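Local coordinates for protein AtxE2 (Asticcacaulis excentricus, PDB 5TXE) that hydrolyses the isopeptide bond of the lasso peptides astexin-2 and astexin-3, opening the threaded substrates into linear peptides, at residues 495-500 with 533-538; 403-408 with 508-513. The protein carries 1 engineered substitution. All blocks are in the same frame, centred on the assembly; numbering follows the deposited sequence.

Contact 1. Residues 495-500 with 533-538; sequences NRWNIL and VHFGLI
Phe535 of helix 528-539 projects its ring against helix 494-512, where Arg496, Trp497 and Leu500 meet it. Both helices belong to the alpha/beta-hydrolase domain of this prolyl oligopeptidase relative, and 528-539 directly follows the nucleophile position 527, an engineered alanine in this structure. The segment axes cross at -74° and approach to 10.2 Å, a separation bridged by side chains.

The aromatic part is a T-shaped pair. With CG anti to the backbone N (chi1 -166°), the Phe535 ring extends across the gap between the helices, and its CZ end meets the face of the Trp497 indole; the planes stand at 88°, and the Phe535 ring centroid lies 4.8 Å from that of the five-membered ring. A CH-pi contact comes from Arg496, whose CG sits over one face of the Phe535 ring, 3.8 Å from its centroid. Replacing Phe535 by alanine is likely to open a gap between the helices and leave the Trp497 face and the Arg496 methylene without their aromatic partner.

The polar end of Arg496 bends away from this apolar cluster: its NH2 forms a salt bridge with Asp528 and a hydrogen bond with Thr532, both in the N-terminal half of helix 528-539, and its side chain lies about 8 Å from that of Ala527.

Aliphatic packing completes the contact. Leu500 divides its two methyls between neighbouring residues, CD2 lying 4.0 Å from Phe535 CE2 at the ring edge and CD1 4.1 Å from the CA of Gly536.

Contact 2. Residues 403-408 with 508-513; sequences ERLTLR and DDLDRR
Glu403 and Arg513 join the edge strand 401-408 to the residue that follows the C-terminal end of helix 494-512 by a salt bridge, while Leu405 packs against the helix beside them. The strand is outermost in the eight-stranded mixed sheet of the alpha/beta-hydrolase fold, and its axis runs at 115° to that of the helical segment, with a closest approach of 11.1 Å.

The more enclosed part is built on leucines. Leu405 and Leu510 cross at about a right angle, CD1 of Leu405 lying 4.2 Å from CD2 of Leu510, and both also touch Leu419 on the adjoining strand 414-421. The other methyl of Leu405, CD2, turns to the charged group and comes within 3.5 Å of Arg513 NH1. Packing is looser farther along the strand, where Leu407 CD2 is 4.4 Å from CB of the partly exposed Asp509.

The charged pair lies toward the solvent side: Arg513 is exposed and Glu403 partly so. A bend in the Arg513 chain at chi3 helps bring the guanidinium back to the strand. Its end presents NH1 and NH2 together to one oxygen: OE2 of Glu403 accepts from NH2 at 2.8 Å and from NH1 at 3.0 Å. OE2 lies near the guanidinium plane, yet both donors reach it from the same face of the carboxylate, NH2 on the syn side and NH1 from 37° above the plane. A weak bond from NH2 to OE1, 3.1 Å long, adds to the grip.

With the carboxylate and guanidinium planes 32° apart, this is an uneven, end-on pairing in which both NH1 and NH2 bond OE2; with Arg513 exposed, its electrostatic gain is probably tempered by water, whereas the neighbouring leucines Leu405 and Leu510 supply contact that does not depend on charge.

How the contacts relate
From the N terminus the chain runs through a long succession of antiparallel sheets before strand 401-408, which carries segment 403-408, then passes through 414-421, 431-436 and 463-467 before entering helix 494-512. Segment 495-500 lies near the start of that helix and 508-513 at its end, where contact 2 closes a loop of 99 residues back to the edge strand. After strand 521-525 and position 527, helix 528-539 brings 533-538 to the helix start, and contact 1 closes a shorter loop of 32 residues. The segments alternate, so the two loops cross, sharing helix 494-512. Its beginning is thus tied to the helix after the nucleophile position and its end to the sheet margin.

Contact 1. Residues 495-500 with 533-538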
ATOM      1  N   ASN A 495       6.184  19.973   7.445  1.00 31.54           N
ATOM      2  CA  ASN A 495       6.340  19.036   6.352  1.00 30.06           C
ATOM      3  C   ASN A 495       5.266  19.166   5.265  1.00 30.43           C
ATOM      4  O   ASN A 495       5.543  18.921   4.098  1.00 30.36           O
ATOM      5  CB  ASN A 495       6.431  17.581   6.830  1.00 33.46           C
ATOM      6  CG  ASN A 495       6.982  16.657   5.732  1.00 34.09           C
ATOM      7  OD1 ASN A 495       7.951  17.003   5.052  1.00 36.67           O
ATOM      8  ND2 ASN A 495       6.359  15.519   5.545  1.00 33.44           N
ATOM      9  N   ARG A 496       4.058  19.567   5.628  1.00 26.93           N
ATOM     10  CA  ARG A 496       3.068  19.718   4.632  1.00 28.41           C
ATOM     11  C   ARG A 496       3.446  20.807   3.705  1.00 27.72           C
ATOM     12  O   ARG A 496       3.177  20.719   2.490  1.00 29.01           O
ATOM     13  CB  ARG A 496       1.723  20.083   5.258  1.00 33.78           C
ATOM     14  CG  ARG A 496       0.573  19.381   4.621  1.00 36.95           C
ATOM     15  CD  ARG A 496       0.659  17.996   5.208  1.00 37.55           C
ATOM     16  NE  ARG A 496       0.505  16.995   4.258  1.00 37.09           N
ATOM     17  CZ  ARG A 496       0.557  15.710   4.538  1.00 36.67           C
ATOM     18  NH1 ARG A 496       0.758  15.288   5.764  1.00 38.09           N
ATOM     19  NH2 ARG A 496       0.360  14.850   3.569  1.00 39.52           N
ATOM     20  N   TRP A 497       4.037  21.890   4.247  1.00 30.84           N
ATOM     21  CA  TRP A 497       4.587  22.947   3.345  1.00 31.81           C
ATOM     22  C   TRP A 497       5.713  22.437   2.441  1.00 29.68           C
ATOM     23  O   TRP A 497       5.819  22.814   1.294  1.00 33.17           O
ATOM     24  CB  TRP A 497       5.113  24.120   4.138  1.00 34.22           C
ATOM     25  CG  TRP A 497       4.086  25.062   4.589  1.00 31.58           C
ATOM     26  CD1 TRP A 497       3.651  25.302   5.898  1.00 32.06           C
ATOM     27  CD2 TRP A 497       3.396  25.971   3.758  1.00 31.24           C
ATOM     28  NE1 TRP A 497       2.717  26.311   5.883  1.00 34.32           N
ATOM     29  CE2 TRP A 497       2.546  26.731   4.582  1.00 32.38           C
ATOM     30  CE3 TRP A 497       3.406  26.211   2.386  1.00 32.99           C
ATOM     31  CZ2 TRP A 497       1.720  27.695   4.076  1.00 34.06           C
ATOM     32  CZ3 TRP A 497       2.587  27.181   1.889  1.00 33.02           C
ATOM     33  CH2 TRP A 497       1.753  27.914   2.723  1.00 30.63           C
ATOM     34  N   ASN A 498       6.589  21.600   2.967  1.00 30.94           N
ATOM     35  CA  ASN A 498       7.665  21.024   2.122  1.00 31.41           C
ATOM     36  C   ASN A 498       7.065  20.209   0.979  1.00 32.81           C
ATOM     37  O   ASN A 498       7.558  20.219  -0.185  1.00 30.67           O
ATOM     38  CB  ASN A 498       8.553  20.113   2.978  1.00 32.64           C
ATOM     39  CG  ASN A 498       9.612  19.336   2.151  1.00 39.46           C
ATOM     40  OD1 ASN A 498      10.340  19.907   1.318  1.00 41.09           O
ATOM     41  ND2 ASN A 498       9.699  18.016   2.404  1.00 40.00           N
ATOM     42  N   ILE A 499       6.014  19.454   1.301  1.00 30.15           N
ATOM     43  CA  ILE A 499       5.311  18.732   0.242  1.00 30.59           C
ATOM     44  C   ILE A 499       4.691  19.661  -0.795  1.00 27.96           C
ATOM     45  O   ILE A 499       4.836  19.472  -2.012  1.00 26.68           O
ATOM     46  CB  ILE A 499       4.283  17.743   0.834  1.00 29.72           C
ATOM     47  CG1 ILE A 499       5.051  16.637   1.530  1.00 28.91           C
ATOM     48  CG2 ILE A 499       3.430  17.136  -0.286  1.00 30.10           C
ATOM     49  CD1 ILE A 499       4.242  15.894   2.551  1.00 34.76           C
ATOM     50  N   LEU A 500       3.975  20.656  -0.325  1.00 28.82           N
ATOM     51  CA  LEU A 500       3.289  21.547  -1.263  1.00 29.07           C
ATOM     52  C   LEU A 500       4.300  22.312  -2.129  1.00 31.82           C
ATOM     53  O   LEU A 500       4.115  22.462  -3.356  1.00 29.43           O
ATOM     54  CB  LEU A 500       2.431  22.518  -0.520  1.00 29.68           C
ATOM     55  CG  LEU A 500       1.733  23.563  -1.371  1.00 32.10           C
ATOM     56  CD1 LEU A 500       0.788  22.959  -2.360  1.00 34.84           C
ATOM     57  CD2 LEU A 500       0.963  24.500  -0.491  1.00 32.37           C
ATOM     58  N   VAL A 533      -4.092  17.381  -0.383  1.00 24.16           N
ATOM     59  CA  VAL A 533      -5.100  18.073  -1.142  1.00 26.06           C
ATOM     60  C   VAL A 533      -5.768  19.146  -0.334  1.00 24.91           C
ATOM     61  O   VAL A 533      -6.011  20.232  -0.843  1.00 23.35           O
ATOM     62  CB  VAL A 533      -6.199  17.159  -1.611  1.00 27.81           C
ATOM     63  CG1 VAL A 533      -7.305  17.948  -2.283  1.00 25.90           C
ATOM     64  CG2 VAL A 533      -5.626  16.140  -2.596  1.00 30.47           C
ATOM     65  N   HIS A 534      -6.077  18.854   0.917  1.00 26.06           N
ATOM     66  CA  HIS A 534      -6.863  19.804   1.728  1.00 29.15           C
ATOM     67  C   HIS A 534      -5.984  21.012   1.994  1.00 25.45           C
ATOM     68  O   HIS A 534      -6.402  22.146   1.823  1.00 24.85           O
ATOM     69  CB  HIS A 534      -7.387  19.189   3.054  1.00 27.43           C
ATOM     70  CG  HIS A 534      -8.146  17.910   2.870  1.00 33.29           C
ATOM     71  ND1 HIS A 534      -8.094  16.871   3.780  1.00 35.29           N
ATOM     72  CD2 HIS A 534      -8.899  17.470   1.835  1.00 32.08           C
ATOM     73  CE1 HIS A 534      -8.824  15.876   3.325  1.00 34.64           C
ATOM     74  NE2 HIS A 534      -9.311  16.211   2.144  1.00 31.50           N
ATOM     75  N   PHE A 535      -4.776  20.721   2.417  1.00 23.09           N
ATOM     76  CA  PHE A 535      -3.741  21.769   2.644  1.00 24.52           C
ATOM     77  C   PHE A 535      -3.491  22.593   1.400  1.00 23.62           C
ATOM     78  O   PHE A 535      -3.385  23.808   1.449  1.00 25.60           O
ATOM     79  CB  PHE A 535      -2.414  21.115   3.096  1.00 23.83           C
ATOM     80  CG  PHE A 535      -1.418  22.083   3.661  1.00 25.51           C
ATOM     81  CD1 PHE A 535      -1.506  22.479   4.978  1.00 24.72           C
ATOM     82  CD2 PHE A 535      -0.464  22.672   2.844  1.00 26.50           C
ATOM     83  CE1 PHE A 535      -0.604  23.380   5.509  1.00 27.50           C
ATOM     84  CE2 PHE A 535       0.476  23.554   3.358  1.00 29.67           C
ATOM     85  CZ  PHE A 535       0.396  23.913   4.698  1.00 28.44           C
ATOM     86  N   GLY A 536      -3.413  21.925   0.275  1.00 24.48           N
ATOM     87  CA  GLY A 536      -3.091  22.580  -0.982  1.00 24.97           C
ATOM     88  C   GLY A 536      -4.142  23.527  -1.455  1.00 28.85           C
ATOM     89  O   GLY A 536      -3.817  24.584  -2.067  1.00 28.25           O
ATOM     90  N   LEU A 537      -5.406  23.183  -1.230  1.00 26.82           N
ATOM     91  CA  LEU A 537      -6.495  24.012  -1.778  1.00 26.53           C
ATOM     92  C   LEU A 537      -6.662  25.255  -0.919  1.00 26.57           C
ATOM     93  O   LEU A 537      -7.205  26.232  -1.334  1.00 26.54           O
ATOM     94  CB  LEU A 537      -7.804  23.253  -1.829  1.00 26.13           C
ATOM     95  CG  LEU A 537      -7.847  22.058  -2.741  1.00 29.89           C
ATOM     96  CD1 LEU A 537      -9.257  21.499  -2.824  1.00 30.64           C
ATOM     97  CD2 LEU A 537      -7.359  22.378  -4.122  1.00 31.85           C
ATOM     98  N   ILE A 538      -6.207  25.192   0.308  1.00 30.39           N
ATOM     99  CA  ILE A 538      -6.337  26.328   1.199  1.00 30.90           C
ATOM    100  C   ILE A 538      -5.126  27.232   1.127  1.00 32.64           C
ATOM    101  O   ILE A 538      -5.264  28.425   1.253  1.00 29.97           O
ATOM    102  CB  ILE A 538      -6.537  25.858   2.643  1.00 28.81           C
ATOM    103  CG1 ILE A 538      -7.974  25.313   2.786  1.00 29.65           C
ATOM    104  CG2 ILE A 538      -6.299  26.966   3.672  1.00 28.23           C
ATOM    105  CD1 ILE A 538      -8.088  24.398   3.963  1.00 29.93           C
TER

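Contact 2. Residues 403-408 with 508-513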
ATOM      1  N   GLU A 403       8.667   9.322 -18.335  1.00 37.50           N
ATOM      2  CA  GLU A 403       9.976   9.862 -18.159  1.00 41.23           C
ATOM      3  C   GLU A 403      10.163  10.186 -16.674  1.00 38.68           C
ATOM      4  O   GLU A 403       9.349  10.878 -16.085  1.00 38.39           O
ATOM      5  CB  GLU A 403      10.071  11.110 -19.032  1.00 44.70           C
ATOM      6  CG  GLU A 403      10.939  12.187 -18.454  1.00 54.60           C
ATOM      7  CD  GLU A 403      10.994  13.468 -19.304  1.00 60.94           C
ATOM      8  OE1 GLU A 403      10.202  13.617 -20.316  1.00 59.53           O
ATOM      9  OE2 GLU A 403      11.837  14.331 -18.904  1.00 54.11           O
ATOM     10  N   ARG A 404      11.229   9.706 -16.059  1.00 33.63           N
ATOM     11  CA  ARG A 404      11.476  10.011 -14.663  1.00 36.48           C
ATOM     12  C   ARG A 404      12.098  11.373 -14.473  1.00 38.46           C
ATOM     13  O   ARG A 404      13.105  11.644 -15.085  1.00 43.83           O
ATOM     14  CB  ARG A 404      12.404   9.006 -14.059  1.00 38.49           C
ATOM     15  CG  ARG A 404      12.615   9.241 -12.570  1.00 39.24           C
ATOM     16  CD  ARG A 404      12.841   7.926 -11.849  1.00 38.20           C
ATOM     17  NE  ARG A 404      11.617   7.134 -11.719  1.00 35.52           N
ATOM     18  CZ  ARG A 404      11.517   6.019 -11.000  1.00 37.02           C
ATOM     19  NH1 ARG A 404      12.563   5.540 -10.313  1.00 37.96           N
ATOM     20  NH2 ARG A 404      10.363   5.394 -10.941  1.00 33.59           N
ATOM     21  N   LEU A 405      11.479  12.208 -13.632  1.00 38.50           N
ATOM     22  CA  LEU A 405      11.894  13.569 -13.338  1.00 39.38           C
ATOM     23  C   LEU A 405      12.689  13.558 -12.054  1.00 38.07           C
ATOM     24  O   LEU A 405      12.362  12.805 -11.120  1.00 34.89           O
ATOM     25  CB  LEU A 405      10.694  14.517 -13.084  1.00 40.73           C
ATOM     26  CG  LEU A 405       9.628  14.674 -14.146  1.00 41.61           C
ATOM     27  CD1 LEU A 405       8.448  15.449 -13.570  1.00 44.31           C
ATOM     28  CD2 LEU A 405      10.179  15.395 -15.347  1.00 44.56           C
ATOM     29  N   THR A 406      13.659  14.474 -11.983  1.00 37.16           N
ATOM     30  CA  THR A 406      14.452  14.659 -10.809  1.00 37.48           C
ATOM     31  C   THR A 406      14.757  16.099 -10.579  1.00 37.70           C
ATOM     32  O   THR A 406      15.006  16.882 -11.506  1.00 42.58           O
ATOM     33  CB  THR A 406      15.800  13.924 -10.916  1.00 40.54           C
ATOM     34  OG1 THR A 406      16.472  14.380 -12.073  1.00 40.37           O
ATOM     35  CG2 THR A 406      15.632  12.380 -10.991  1.00 38.21           C
ATOM     36  N   LEU A 407      14.709  16.473  -9.317  1.00 35.23           N
ATOM     37  CA  LEU A 407      15.086  17.782  -8.950  1.00 37.49           C
ATOM     38  C   LEU A 407      15.421  17.828  -7.455  1.00 38.22           C
ATOM     39  O   LEU A 407      15.224  16.839  -6.717  1.00 37.83           O
ATOM     40  CB  LEU A 407      14.020  18.810  -9.329  1.00 41.97           C
ATOM     41  CG  LEU A 407      12.613  18.739  -8.721  1.00 44.49           C
ATOM     42  CD1 LEU A 407      12.538  19.264  -7.288  1.00 41.53           C
ATOM     43  CD2 LEU A 407      11.685  19.578  -9.615  1.00 48.42           C
ATOM     44  N   ARG A 408      16.001  18.948  -7.041  1.00 35.77           N
ATOM     45  CA  ARG A 408      16.278  19.161  -5.660  1.00 39.36           C
ATOM     46  C   ARG A 408      15.301  20.236  -5.355  1.00 42.16           C
ATOM     47  O   ARG A 408      15.158  21.156  -6.154  1.00 41.55           O
ATOM     48  CB  ARG A 408      17.702  19.631  -5.425  1.00 39.38           C
ATOM     49  CG  ARG A 408      18.074  19.596  -3.950  1.00 42.31           C
ATOM     50  CD  ARG A 408      19.528  20.000  -3.712  1.00 43.46           C
ATOM     51  NE  ARG A 408      20.527  19.033  -4.180  1.00 40.26           N
ATOM     52  CZ  ARG A 408      20.882  17.934  -3.530  1.00 45.04           C
ATOM     53  NH1 ARG A 408      20.286  17.570  -2.393  1.00 49.29           N
ATOM     54  NH2 ARG A 408      21.818  17.144  -4.035  1.00 52.06           N
ATOM     55  N   ASP A 508       6.316  24.051 -11.721  1.00 37.41           N
ATOM     56  CA  ASP A 508       7.126  25.108 -12.344  1.00 42.25           C
ATOM     57  C   ASP A 508       8.109  24.538 -13.344  1.00 39.61           C
ATOM     58  O   ASP A 508       8.293  25.100 -14.398  1.00 42.87           O
ATOM     59  CB  ASP A 508       7.904  25.919 -11.307  1.00 43.81           C
ATOM     60  CG  ASP A 508       7.001  26.830 -10.465  1.00 51.61           C
ATOM     61  OD1 ASP A 508       5.840  27.085 -10.872  1.00 53.64           O
ATOM     62  OD2 ASP A 508       7.444  27.281  -9.387  1.00 49.77           O
ATOM     63  N   ASP A 509       8.721  23.415 -13.024  1.00 35.53           N
ATOM     64  CA  ASP A 509       9.610  22.768 -13.972  1.00 42.45           C
ATOM     65  C   ASP A 509       8.890  22.433 -15.268  1.00 42.92           C
ATOM     66  O   ASP A 509       9.380  22.708 -16.355  1.00 44.46           O
ATOM     67  CB  ASP A 509      10.193  21.484 -13.335  1.00 44.82           C
ATOM     68  CG  ASP A 509      11.203  20.746 -14.248  1.00 54.64           C
ATOM     69  OD1 ASP A 509      12.357  21.179 -14.332  1.00 67.44           O
ATOM     70  OD2 ASP A 509      10.867  19.705 -14.855  1.00 63.91           O
ATOM     71  N   LEU A 510       7.755  21.759 -15.159  1.00 39.43           N
ATOM     72  CA  LEU A 510       7.076  21.283 -16.338  1.00 40.87           C
ATOM     73  C   LEU A 510       6.517  22.477 -17.098  1.00 36.56           C
ATOM     74  O   LEU A 510       6.422  22.438 -18.311  1.00 36.55           O
ATOM     75  CB  LEU A 510       5.939  20.346 -15.963  1.00 42.52           C
ATOM     76  CG  LEU A 510       6.320  19.023 -15.335  1.00 42.89           C
ATOM     77  CD1 LEU A 510       5.065  18.332 -14.806  1.00 45.59           C
ATOM     78  CD2 LEU A 510       6.983  18.169 -16.382  1.00 39.86           C
ATOM     79  N   ASP A 511       6.207  23.538 -16.380  1.00 35.35           N
ATOM     80  CA  ASP A 511       5.817  24.814 -16.998  1.00 43.92           C
ATOM     81  C   ASP A 511       6.956  25.435 -17.856  1.00 49.85           C
ATOM     82  O   ASP A 511       6.753  25.760 -18.994  1.00 47.92           O
ATOM     83  CB  ASP A 511       5.392  25.799 -15.921  1.00 41.85           C
ATOM     84  CG  ASP A 511       4.834  27.110 -16.487  1.00 48.00           C
ATOM     85  OD1 ASP A 511       4.613  27.239 -17.701  1.00 46.77           O
ATOM     86  OD2 ASP A 511       4.611  28.040 -15.679  1.00 50.69           O
ATOM     87  N   ARG A 512       8.154  25.512 -17.309  1.00 52.25           N
ATOM     88  CA  ARG A 512       9.327  25.998 -18.049  1.00 55.72           C
ATOM     89  C   ARG A 512       9.614  25.138 -19.255  1.00 53.35           C
ATOM     90  O   ARG A 512       9.987  25.655 -20.274  1.00 57.23           O
ATOM     91  CB  ARG A 512      10.567  26.038 -17.142  1.00 60.96           C
ATOM     92  CG  ARG A 512      10.483  27.172 -16.138  1.00 73.85           C
ATOM     93  CD  ARG A 512      11.716  27.294 -15.223  1.00 89.90           C
ATOM     94  NE  ARG A 512      11.341  27.514 -13.808  1.00 98.36           N
ATOM     95  CZ  ARG A 512      10.731  28.621 -13.344  1.00 96.01           C
ATOM     96  NH1 ARG A 512      10.398  29.609 -14.182  1.00 95.34           N
ATOM     97  NH2 ARG A 512      10.436  28.747 -12.042  1.00 81.83           N
ATOM     98  N   ARG A 513       9.436  23.823 -19.167  1.00 52.16           N
ATOM     99  CA  ARG A 513       9.633  22.977 -20.323  1.00 47.73           C
ATOM    100  C   ARG A 513       8.527  23.151 -21.386  1.00 53.48           C
ATOM    101  O   ARG A 513       8.627  22.576 -22.456  1.00 53.47           O
ATOM    102  CB  ARG A 513       9.767  21.503 -19.917  1.00 49.47           C
ATOM    103  CG  ARG A 513      11.085  21.270 -19.166  1.00 52.78           C
ATOM    104  CD  ARG A 513      11.145  19.954 -18.421  1.00 49.61           C
ATOM    105  NE  ARG A 513      10.824  18.851 -19.314  1.00 53.62           N
ATOM    106  CZ  ARG A 513      11.079  17.571 -19.058  1.00 60.05           C
ATOM    107  NH1 ARG A 513      11.703  17.191 -17.936  1.00 63.50           N
ATOM    108  NH2 ARG A 513      10.695  16.656 -19.941  1.00 59.00           N
TER